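Local coordinates for beta-N-acetylglucosaminidase-like protein Glycoside hydrolase family 20 (Flavobacterium johnsoniae, PDB 6YHH) that probably removes terminal N-acetylhexosamine units from chitin fragments, as a family 20 beta-N-acetylhexosaminidase of bacterial chitin metabolism, at residues G411-I414 with D415-Y418; E458-D461 with S462-P466; S575-L578 with A579-A583. All coordinates share one frame; numbering follows the deposited sequence.

Contact 1 (G411-I414 with D415-Y418); sequences GFYI and DLMY
Tyr413, just ahead of a short 3-10 segment, meets Asp415 and Leu416 within it. Its CB lies 3.8 Å from Leu416 CD1, and Asp415 OD1 stands 3.7 Å from the same Tyr413 CB; the tyrosine and aspartate side chains run side by side in the same direction, ring and carboxylate planes 53° apart. Asp415 CG sits between its own backbone N and carbonyl carbon (chi1 63°), which folds the carboxylate back so that OD1 comes within 3.4 Å of Tyr413 C. Tyr413, centre of an inverse gamma turn, turns its carbonyl to the following residues: Leu416 N binds Tyr413 O at 3.1 Å, nearly straight at 169° but from above the carbonyl plane. A water also donates to Tyr413 O and accepts from Tyr418 N, 2.8 Å from each. The Tyr413 side chain comes about 3 Å from a bound Tris molecule, probably from the crystallisation liquor, and about 8 Å from Glu317, the predicted proton donor. At Ile414 the carbonyl O takes a weak bond from Met417 N at 3.3 Å, and Arg467 binds that O too. The bonds to Tyr413 O probably help to hold the backbone of a tyrosine that borders the probable active-site pocket.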
loop_
_atom_site.group_PDB
_atom_site.type_symbol
_atom_site.label_atom_id
_atom_site.label_comp_id
_atom_site.label_asym_id
_atom_site.label_seq_id
_atom_site.Cartn_x
_atom_site.Cartn_y
_atom_site.Cartn_z
ATOM N N GLY A 411 26.350 -1.517 13.361
ATOM C CA GLY A 411 26.107 -0.066 13.385
ATOM C C GLY A 411 25.077 0.429 12.381
ATOM O O GLY A 411 24.773 1.624 12.320
ATOM N N PHE A 412 24.513 -0.513 11.572
ATOM C CA PHE A 412 23.428 -0.231 10.628
ATOM C C PHE A 412 22.189 -1.147 10.961
ATOM O O PHE A 412 21.381 -1.474 10.061
ATOM C CB PHE A 412 23.861 -0.518 9.192
ATOM C CG PHE A 412 25.015 0.330 8.663
ATOM C CD1 PHE A 412 25.058 1.700 8.814
ATOM C CD2 PHE A 412 26.022 -0.256 7.912
ATOM C CE1 PHE A 412 26.053 2.457 8.194
ATOM C CE2 PHE A 412 27.032 0.490 7.360
ATOM C CZ PHE A 412 27.060 1.866 7.489
ATOM N N TYR A 413 22.011 -1.388 12.252
ATOM C CA TYR A 413 20.883 -2.212 12.750
ATOM C C TYR A 413 19.668 -1.307 12.965
ATOM O O TYR A 413 19.289 -1.003 14.097
ATOM C CB TYR A 413 21.281 -2.998 13.992
ATOM C CG TYR A 413 21.905 -4.331 13.612
ATOM C CD1 TYR A 413 23.017 -4.379 12.782
ATOM C CD2 TYR A 413 21.351 -5.533 14.031
ATOM C CE1 TYR A 413 23.541 -5.603 12.379
ATOM C CE2 TYR A 413 21.938 -6.763 13.691
ATOM C CZ TYR A 413 22.951 -6.767 12.786
ATOM O OH TYR A 413 23.421 -7.983 12.341
ATOM N N ILE A 414 19.026 -0.935 11.852
ATOM C CA ILE A 414 17.909 0.051 11.844
ATOM C C ILE A 414 16.681 -0.480 12.628
ATOM O O ILE A 414 15.875 0.295 13.113
ATOM C CB ILE A 414 17.504 0.396 10.386
ATOM C CG1 ILE A 414 17.387 -0.809 9.496
ATOM C CG2 ILE A 414 18.524 1.278 9.736
ATOM C CD1 ILE A 414 16.713 -0.540 8.165
ATOM N N ASP A 415 16.559 -1.811 12.801
ATOM C CA ASP A 415 15.468 -2.341 13.558
ATOM C C ASP A 415 15.465 -1.970 15.005
ATOM O O ASP A 415 14.405 -2.029 15.648
ATOM C CB ASP A 415 15.442 -3.883 13.412
ATOM C CG ASP A 415 16.667 -4.520 13.978
ATOM O OD1 ASP A 415 17.765 -4.114 13.556
ATOM O OD2 ASP A 415 16.556 -5.448 14.846
ATOM N N LEU A 416 16.642 -1.571 15.572
ATOM C CA LEU A 416 16.753 -1.329 17.004
ATOM C C LEU A 416 16.309 0.075 17.395
ATOM O O LEU A 416 16.408 0.472 18.537
ATOM C CB LEU A 416 18.225 -1.620 17.400
ATOM C CG LEU A 416 18.600 -3.110 17.145
ATOM C CD1 LEU A 416 20.082 -3.320 17.570
ATOM C CD2 LEU A 416 17.662 -4.145 17.726
ATOM N N MET A 417 15.935 0.854 16.384
ATOM C CA MET A 417 15.316 2.177 16.593
ATOM C C MET A 417 16.254 3.242 17.134
ATOM O O MET A 417 15.818 4.220 17.794
ATOM C CB MET A 417 14.002 2.101 17.415
ATOM C CG MET A 417 13.031 1.027 16.892
ATOM S SD MET A 417 12.788 1.039 15.111
ATOM C CE MET A 417 11.880 2.541 14.904
ATOM N N TYR A 418 17.520 3.074 16.857
ATOM C CA TYR A 418 18.535 4.125 17.249
ATOM C C TYR A 418 18.392 5.388 16.419
ATOM O O TYR A 418 17.862 5.419 15.310
ATOM C CB TYR A 418 19.932 3.525 17.093
ATOM C CG TYR A 418 20.274 2.277 17.874
ATOM C CD1 TYR A 418 19.935 2.131 19.178
ATOM C CD2 TYR A 418 21.033 1.266 17.299
ATOM C CE1 TYR A 418 20.292 1.045 19.918
ATOM C CE2 TYR A 418 21.410 0.158 18.024
ATOM C CZ TYR A 418 21.039 0.036 19.321
ATOM O OH TYR A 418 21.432 -1.070 20.081
HETATM O O HOH W 1 18.396 1.535 14.740
#

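Contact 2 (E458-D461 with S462-P466); sequences ETFD and SRVWP
One helical turn joins the two segments: Val464 N binds Phe460 O at 3.0 Å, and Trp465 N binds Asp461 O at 2.8 Å where the helix ends. Thr459 O is gripped twice. Ser462 OG donates to Thr459 O at 2.6 Å, in the carbonyl plane on a lone pair, and the backbone N of Arg463 is the second donor. Ser462 OG reaches it by standing between its own backbone N and carbonyl carbon (chi1 73°), and the same hydroxyl accepts from Arg463 NH1 at 3.1 Å, the bond 18° out of the guanidinium plane. That guanidinium also donates to the carbonyls of Cys560 (NH1) and Ala557 (NH2), so three acceptors hold it. On another side of the turn, Val464 CG2 sits over one face of the Phe460 ring, 4.0 Å from its centroid and 25° off the normal, a CH-pi contact displaced toward the rim. Asp461 forms a salt bridge with Arg165. Phe460 packs on Val162 and Asn166 of helix 160-172, and Trp465 on Ala169 and Leu170 farther along it, while Phe460 and Val464 both rest on Met450 of strand 443-450 and also meet strand 146-152, which places the turn between barrel strands and an outer helix of the catalytic domain.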
loop_
_atom_site.group_PDB
_atom_site.type_symbol
_atom_site.label_atom_id
_atom_site.label_comp_id
_atom_site.label_asym_id
_atom_site.label_seq_id
_atom_site.Cartn_x
_atom_site.Cartn_y
_atom_site.Cartn_z
ATOM N N GLU A 458 2.782 -3.354 7.438
ATOM C CA GLU A 458 2.260 -1.984 7.642
ATOM C C GLU A 458 3.279 -1.027 8.183
ATOM O O GLU A 458 3.345 0.166 7.808
ATOM C CB GLU A 458 0.971 -1.995 8.489
ATOM C CG GLU A 458 -0.171 -2.772 7.781
ATOM C CD GLU A 458 -0.115 -4.263 7.824
ATOM O OE1 GLU A 458 0.546 -4.860 8.693
ATOM O OE2 GLU A 458 -0.615 -4.807 6.778
ATOM N N THR A 459 4.085 -1.469 9.128
ATOM C CA THR A 459 5.016 -0.574 9.779
ATOM C C THR A 459 6.483 -0.651 9.238
ATOM O O THR A 459 7.289 0.192 9.608
ATOM C CB THR A 459 5.107 -0.717 11.320
ATOM O OG1 THR A 459 5.556 -2.029 11.656
ATOM C CG2 THR A 459 3.758 -0.556 11.930
ATOM N N PHE A 460 6.746 -1.611 8.359
ATOM C CA PHE A 460 8.071 -1.876 7.772
ATOM C C PHE A 460 8.733 -0.594 7.246
ATOM O O PHE A 460 9.830 -0.205 7.680
ATOM C CB PHE A 460 7.946 -2.855 6.609
ATOM C CG PHE A 460 9.268 -3.274 6.055
ATOM C CD1 PHE A 460 9.939 -4.341 6.623
ATOM C CD2 PHE A 460 9.825 -2.663 4.941
ATOM C CE1 PHE A 460 11.171 -4.755 6.204
ATOM C CE2 PHE A 460 11.056 -3.049 4.469
ATOM C CZ PHE A 460 11.734 -4.129 5.058
ATOM N N ASP A 461 8.034 0.129 6.372
ATOM C CA ASP A 461 8.645 1.321 5.764
ATOM C C ASP A 461 8.953 2.443 6.802
ATOM O O ASP A 461 10.011 3.119 6.668
ATOM C CB ASP A 461 7.780 1.887 4.659
ATOM C CG ASP A 461 7.630 0.993 3.476
ATOM O OD1 ASP A 461 8.365 0.041 3.366
ATOM O OD2 ASP A 461 6.726 1.329 2.621
ATOM N N SER A 462 8.119 2.568 7.861
ATOM C CA SER A 462 8.372 3.548 8.889
ATOM C C SER A 462 9.654 3.267 9.665
ATOM O O SER A 462 10.240 4.175 10.312
ATOM C CB SER A 462 7.213 3.651 9.888
ATOM O OG SER A 462 7.109 2.574 10.750
ATOM N N ARG A 463 10.025 2.014 9.723
ATOM C CA ARG A 463 11.304 1.619 10.368
ATOM C C ARG A 463 12.494 1.833 9.408
ATOM O O ARG A 463 13.577 2.344 9.789
ATOM C CB ARG A 463 11.195 0.160 10.865
ATOM C CG ARG A 463 10.580 0.067 12.269
ATOM C CD ARG A 463 9.232 0.730 12.465
ATOM N NE ARG A 463 8.861 0.735 13.883
ATOM C CZ ARG A 463 8.225 1.757 14.477
ATOM N NH1 ARG A 463 7.702 2.760 13.760
ATOM N NH2 ARG A 463 8.025 1.717 15.817
ATOM N N VAL A 464 12.351 1.418 8.158
ATOM C CA VAL A 464 13.466 1.504 7.180
ATOM C C VAL A 464 13.785 2.938 6.780
ATOM O O VAL A 464 14.963 3.289 6.698
ATOM C CB VAL A 464 13.191 0.623 5.950
ATOM C CG1 VAL A 464 14.319 0.690 4.940
ATOM C CG2 VAL A 464 13.032 -0.795 6.440
ATOM N N TRP A 465 12.762 3.733 6.535
ATOM C CA TRP A 465 12.867 5.092 5.923
ATOM C C TRP A 465 12.374 6.116 6.891
ATOM O O TRP A 465 11.329 5.906 7.553
ATOM C CB TRP A 465 12.040 5.139 4.629
ATOM C CG TRP A 465 12.424 4.004 3.672
ATOM C CD1 TRP A 465 11.714 2.829 3.405
ATOM C CD2 TRP A 465 13.642 3.905 2.905
ATOM N NE1 TRP A 465 12.454 2.033 2.547
ATOM C CE2 TRP A 465 13.627 2.680 2.226
ATOM C CE3 TRP A 465 14.801 4.742 2.785
ATOM C CZ2 TRP A 465 14.683 2.254 1.448
ATOM C CZ3 TRP A 465 15.833 4.331 1.970
ATOM C CH2 TRP A 465 15.776 3.056 1.317
ATOM N N PRO A 466 13.054 7.288 6.994
ATOM C CA PRO A 466 14.118 7.697 6.109
ATOM C C PRO A 466 15.526 7.389 6.587
ATOM O O PRO A 466 16.507 7.791 5.917
ATOM C CB PRO A 466 13.939 9.209 6.041
ATOM C CG PRO A 466 13.506 9.528 7.457
ATOM C CD PRO A 466 12.597 8.374 7.848
HETATM O O HOH W 2 5.021 2.228 7.539
#

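Contact 3 (S575-L578 with A579-A583); sequences SQYL and ANKSA
Tyr577 CG stands opposite its backbone N (chi1 168°), swinging the ring along the chain toward Lys581, whose CG lies beside its own backbone N (chi1 -64°) with the remaining chain extended. The aliphatic part of the lysine therefore passes obliquely over one face of the tyrosine ring. Lys581 CG is 4.1 Å from the ring centroid and 21° off the normal, a CH-pi contact shifted toward the rim; CB approaches Tyr577 CE1 at 3.8 Å, and CD comes within 4.0 Å of Tyr577 OH. The methylenes, not the ammonium group, make this contact. Lys581 CG also lies 3.2 Å from Tyr577 O, so the lysine packs against the backbone as well as the ring. The pair lies at the junction where helix 565-579 gives way, through a short linker, to helix 583-607. The last regular bond of the first helix runs from Ala579 N to Ser575 O at 3.1 Å. Asn580 N then forms two weak bonds, to Gln576 O and Tyr577 O, as the chain leaves the helix. Lys581 is the centre of an inverse gamma turn, closed by Ser582 N binding Asn580 O at 2.9 Å. Ser582 is the N-cap of the next helix, its OG accepting from Asn585 N, and Asn585 also binds Asn580 O through its side-chain amide. The Tyr577 ring also touches Lys586 and Val589 of helix 583-607 and Leu671 of helix 665-671. With an alanine here the methylenes of Lys581 lose the ring face beneath them, and the lysine chain would probably be freer to turn, with a gap opened toward helix 583-607. Leu578, one residue on, packs against Lys670 of the C-terminal helix.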
loop_
_atom_site.group_PDB
_atom_site.type_symbol
_atom_site.label_atom_id
_atom_site.label_comp_id
_atom_site.label_asym_id
_atom_site.label_seq_id
_atom_site.Cartn_x
_atom_site.Cartn_y
_atom_site.Cartn_z
ATOM N N SER A 575 19.078 24.685 23.953
ATOM C CA SER A 575 20.538 24.996 23.783
ATOM C C SER A 575 20.723 26.459 23.500
ATOM O O SER A 575 21.549 27.095 24.186
ATOM C CB SER A 575 21.175 24.220 22.665
ATOM O OG SER A 575 21.250 22.829 23.030
ATOM N N GLN A 576 19.905 26.990 22.618
ATOM C CA GLN A 576 20.078 28.436 22.259
ATOM C C GLN A 576 19.785 29.314 23.470
ATOM O O GLN A 576 20.557 30.275 23.734
ATOM C CB GLN A 576 19.154 28.841 21.180
ATOM C CG GLN A 576 19.480 28.229 19.866
ATOM C CD GLN A 576 20.660 28.888 19.216
ATOM O OE1 GLN A 576 20.959 30.075 19.455
ATOM N NE2 GLN A 576 21.313 28.155 18.340
ATOM N N TYR A 577 18.707 28.990 24.187
ATOM C CA TYR A 577 18.351 29.730 25.386
ATOM C C TYR A 577 19.412 29.652 26.431
ATOM O O TYR A 577 19.750 30.705 27.042
ATOM C CB TYR A 577 16.938 29.283 25.925
ATOM C CG TYR A 577 16.592 29.782 27.303
ATOM C CD1 TYR A 577 16.283 31.155 27.534
ATOM C CD2 TYR A 577 16.628 28.968 28.383
ATOM C CE1 TYR A 577 15.977 31.597 28.789
ATOM C CE2 TYR A 577 16.301 29.440 29.652
ATOM C CZ TYR A 577 16.005 30.749 29.824
ATOM O OH TYR A 577 15.733 31.246 31.090
ATOM N N LEU A 578 19.995 28.449 26.719
ATOM C CA LEU A 578 20.907 28.399 27.851
ATOM C C LEU A 578 22.176 29.178 27.526
ATOM O O LEU A 578 22.779 29.732 28.454
ATOM C CB LEU A 578 21.307 26.985 28.208
ATOM C CG LEU A 578 20.142 26.203 28.811
ATOM C CD1 LEU A 578 20.545 24.725 28.873
ATOM C CD2 LEU A 578 19.805 26.754 30.165
ATOM N N ALA A 579 22.518 29.233 26.263
ATOM C CA ALA A 579 23.684 29.974 25.750
ATOM C C ALA A 579 23.434 31.483 25.751
ATOM O O ALA A 579 24.384 32.260 25.903
ATOM C CB ALA A 579 23.966 29.536 24.358
ATOM N N ASN A 580 22.189 31.893 25.592
ATOM C CA ASN A 580 21.807 33.309 25.483
ATOM C C ASN A 580 20.369 33.406 25.915
ATOM O O ASN A 580 19.465 33.173 25.089
ATOM C CB ASN A 580 21.992 33.817 24.045
ATOM C CG ASN A 580 21.540 35.277 23.873
ATOM O OD1 ASN A 580 20.929 35.849 24.719
ATOM N ND2 ASN A 580 21.783 35.822 22.759
ATOM N N LYS A 581 20.169 33.837 27.163
ATOM C CA LYS A 581 18.857 33.871 27.818
ATOM C C LYS A 581 18.057 35.140 27.470
ATOM O O LYS A 581 17.532 35.824 28.331
ATOM C CB LYS A 581 19.051 33.716 29.308
ATOM C CG LYS A 581 19.649 32.388 29.724
ATOM C CD LYS A 581 19.595 32.164 31.232
ATOM C CE LYS A 581 19.906 30.728 31.612
ATOM N NZ LYS A 581 20.453 30.606 33.003
ATOM N N SER A 582 17.956 35.392 26.189
ATOM C CA SER A 582 17.200 36.485 25.613
ATOM C C SER A 582 15.684 36.280 25.760
ATOM O O SER A 582 15.220 35.106 25.926
ATOM C CB SER A 582 17.517 36.642 24.141
ATOM O OG SER A 582 17.028 35.563 23.302
ATOM N N ALA A 583 14.916 37.384 25.704
ATOM C CA ALA A 583 13.491 37.246 25.729
ATOM C C ALA A 583 12.953 36.323 24.650
ATOM O O ALA A 583 12.011 35.493 24.893
ATOM C CB ALA A 583 12.805 38.619 25.602
#

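Overall arrangement
Contacts 1 and 2 are buried neighbours in the catalytic domain, their centres 12 Å apart. They touch directly, Met417 CE lying 3.7 Å from Arg463 NE and Ile414 CD1 4.0 Å from Val464 CA, and both pack on strand 443-450. Contact 1 borders the probable active-site pocket through Tyr413 and relies on backbone bonds and a bridging water; contact 2, away from that site, adds an aromatic-aliphatic core and an arginine held by carbonyls. Contact 3 is a surface corner between C-terminal helices, its nearest atoms about 19 Å from contact 1 and about 22 Å from contact 2. Like contact 2 it sets an aliphatic group over an aromatic face, but in contact 3 the group belongs to an exposed lysine, in contact 2 to a buried valine.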